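Local coordinates for protein 2-phospho-L-lactate guanylyltransferase (Methanosarcina mazei, PDB 2I5E) that probably activates 2-phospholactate by condensing it with GTP, a guanylyl transfer on the route to the hydride-carrying coenzyme F420, at residues 28-33 with 190-195. Numbering follows the deposited sequence.
Sequences REEFVE and KDYIES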
loop_
_atom_site.group_PDB
_atom_site.type_symbol
_atom_site.label_atom_id
_atom_site.label_comp_id
_atom_site.label_asym_id
_atom_site.label_seq_id
_atom_site.Cartn_x
_atom_site.Cartn_y
_atom_site.Cartn_z
ATOM N N ARG A 28 -17.982 14.938 4.320
ATOM C CA ARG A 28 -17.660 14.167 3.154
ATOM C C ARG A 28 -17.506 15.021 1.922
ATOM O O ARG A 28 -16.543 14.915 1.230
ATOM C CB ARG A 28 -18.716 13.093 2.965
ATOM C CG ARG A 28 -18.508 11.989 3.982
ATOM C CD ARG A 28 -19.868 11.243 4.287
ATOM N NE ARG A 28 -20.560 10.946 3.017
ATOM C CZ ARG A 28 -21.834 10.546 2.870
ATOM N NH1 ARG A 28 -22.638 10.397 3.939
ATOM N NH2 ARG A 28 -22.301 10.311 1.627
ATOM N N GLU A 29 -18.472 15.890 1.627
ATOM C CA GLU A 29 -18.443 16.617 0.390
ATOM C C GLU A 29 -17.286 17.593 0.455
ATOM O O GLU A 29 -16.574 17.784 -0.520
ATOM C CB GLU A 29 -19.764 17.386 0.184
ATOM C CG GLU A 29 -20.958 16.504 0.067
ATOM C CD GLU A 29 -22.080 17.189 -0.654
ATOM O OE1 GLU A 29 -22.961 16.444 -1.050
ATOM O OE2 GLU A 29 -22.060 18.439 -0.852
ATOM N N GLU A 30 -17.078 18.240 1.591
ATOM C CA GLU A 30 -15.895 19.163 1.680
ATOM C C GLU A 30 -14.519 18.471 1.522
ATOM O O GLU A 30 -13.668 18.948 0.809
ATOM C CB GLU A 30 -15.928 19.954 2.982
ATOM C CG GLU A 30 -16.135 21.423 2.697
ATOM C CD GLU A 30 -14.863 22.239 2.651
ATOM O OE1 GLU A 30 -14.102 22.178 1.626
ATOM O OE2 GLU A 30 -14.685 22.994 3.675
ATOM N N PHE A 31 -14.332 17.362 2.229
ATOM C CA PHE A 31 -13.153 16.556 2.158
ATOM C C PHE A 31 -12.849 16.229 0.685
ATOM O O PHE A 31 -11.863 16.619 0.145
ATOM C CB PHE A 31 -13.410 15.270 2.968
ATOM C CG PHE A 31 -12.209 14.410 3.120
ATOM C CD1 PHE A 31 -10.967 14.987 3.406
ATOM C CD2 PHE A 31 -12.302 13.031 2.976
ATOM C CE1 PHE A 31 -9.867 14.244 3.520
ATOM C CE2 PHE A 31 -11.173 12.239 3.117
ATOM C CZ PHE A 31 -9.966 12.840 3.411
ATOM N N VAL A 32 -13.751 15.518 0.026
ATOM C CA VAL A 32 -13.638 15.128 -1.376
ATOM C C VAL A 32 -13.188 16.299 -2.302
ATOM O O VAL A 32 -12.282 16.195 -3.125
ATOM C CB VAL A 32 -15.047 14.553 -1.649
ATOM C CG1 VAL A 32 -15.833 15.233 -2.758
ATOM C CG2 VAL A 32 -15.091 13.010 -1.539
ATOM N N GLU A 33 -13.793 17.449 -2.127
ATOM C CA GLU A 33 -13.404 18.659 -2.882
ATOM C C GLU A 33 -11.956 19.001 -2.615
ATOM O O GLU A 33 -11.185 19.286 -3.530
ATOM C CB GLU A 33 -14.260 19.852 -2.466
ATOM C CG GLU A 33 -13.841 21.136 -3.239
ATOM C CD GLU A 33 -14.887 22.271 -3.073
ATOM O OE1 GLU A 33 -16.082 22.012 -3.300
ATOM O OE2 GLU A 33 -14.484 23.422 -2.722
ATOM N N LYS A 190 -5.366 16.573 4.433
ATOM C CA LYS A 190 -4.816 16.110 5.701
ATOM C C LYS A 190 -5.123 17.115 6.823
ATOM O O LYS A 190 -5.630 16.746 7.903
ATOM C CB LYS A 190 -3.315 15.840 5.548
ATOM C CG LYS A 190 -2.647 15.209 6.841
ATOM C CD LYS A 190 -1.823 16.278 7.601
ATOM C CE LYS A 190 -1.121 15.685 8.850
ATOM N NZ LYS A 190 -0.150 14.489 8.555
ATOM N N ASP A 191 -4.925 18.401 6.556
ATOM C CA ASP A 191 -5.193 19.428 7.668
ATOM C C ASP A 191 -6.619 19.407 8.047
ATOM O O ASP A 191 -6.927 19.656 9.183
ATOM C CB ASP A 191 -4.804 20.861 7.239
ATOM C CG ASP A 191 -3.393 20.932 6.786
ATOM O OD1 ASP A 191 -2.630 20.087 7.283
ATOM O OD2 ASP A 191 -3.039 21.751 5.929
ATOM N N TYR A 192 -7.497 19.112 7.083
ATOM C CA TYR A 192 -8.931 19.117 7.342
ATOM C C TYR A 192 -9.271 18.037 8.352
ATOM O O TYR A 192 -9.935 18.271 9.350
ATOM C CB TYR A 192 -9.715 18.927 5.985
ATOM C CG TYR A 192 -11.263 18.902 6.094
ATOM C CD1 TYR A 192 -12.004 20.102 6.124
ATOM C CD2 TYR A 192 -11.963 17.705 6.196
ATOM C CE1 TYR A 192 -13.413 20.140 6.272
ATOM C CE2 TYR A 192 -13.381 17.697 6.334
ATOM C CZ TYR A 192 -14.098 18.938 6.355
ATOM O OH TYR A 192 -15.504 18.955 6.436
ATOM N N ILE A 193 -8.799 16.833 8.077
ATOM C CA ILE A 193 -8.938 15.675 8.973
ATOM C C ILE A 193 -8.212 15.948 10.274
ATOM O O ILE A 193 -8.743 15.704 11.309
ATOM C CB ILE A 193 -8.344 14.371 8.285
ATOM C CG1 ILE A 193 -9.139 14.060 7.037
ATOM C CG2 ILE A 193 -8.373 13.165 9.296
ATOM C CD1 ILE A 193 -10.606 13.753 7.336
ATOM N N GLU A 194 -6.967 16.432 10.202
ATOM C CA GLU A 194 -6.176 16.692 11.457
ATOM C C GLU A 194 -6.888 17.664 12.410
ATOM O O GLU A 194 -6.737 17.552 13.590
ATOM C CB GLU A 194 -4.787 17.219 11.124
ATOM C CG GLU A 194 -3.842 16.749 12.214
ATOM C CD GLU A 194 -2.561 17.441 12.223
ATOM O OE1 GLU A 194 -2.188 17.930 11.125
ATOM O OE2 GLU A 194 -1.931 17.514 13.326
ATOM N N SER A 195 -7.739 18.546 11.851
ATOM C CA SER A 195 -8.554 19.494 12.596
ATOM C C SER A 195 -9.726 18.848 13.289
ATOM O O SER A 195 -10.356 19.473 14.117
ATOM C CB SER A 195 -8.993 20.664 11.643
ATOM O OG SER A 195 -10.098 20.306 10.814
#
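Phe31 and Ile193 form the tight part of this contact, with Ile193 CG1 3.6 Å from Phe31 CE1. Ile193 CD1 sits over one ring face, 4.1 Å from the centroid of the Phe31 ring, a CH-pi contact. With CG anti to the backbone N (chi1 -173°), the Phe31 ring lies beside its own carbonyl carbon, where CE1 and CZ meet Ile193. Leu178 and Leu181 of helix 175-184, with Ile172, also touch the ring, so three helices share one buried apolar cluster. Cutting Phe31 back to an alanine is likely to open a gap beneath Ile193 CD1 and take from these leucines a shared partner.

Tyr192 covers much of the contact: Phe31 N lies over one face of its ring, and its CD2 meets Phe31 CD1 obliquely at 4.0 Å. The loose margin is where its hydroxyl end passes the partly exposed Glu30, OH coming 3.6 Å from Glu30 CB. The Glu30 carboxylate, tilted 62° from the phenol ring, keeps OE2 4.1 Å from Tyr192 CE1, with no hydrogen bond between the two side chains.

The segment axes cross at 149°, closer to antiparallel than parallel, and approach to 10.2 Å, a spacing bridged by side chains. The contact joins the helix after the first strand of the central mixed sheet to the C-terminal helix pair 175-184 and 188-194; lacking cross-segment hydrogen bonds or salt bridges, it rests on apolar burial and van der Waals contact.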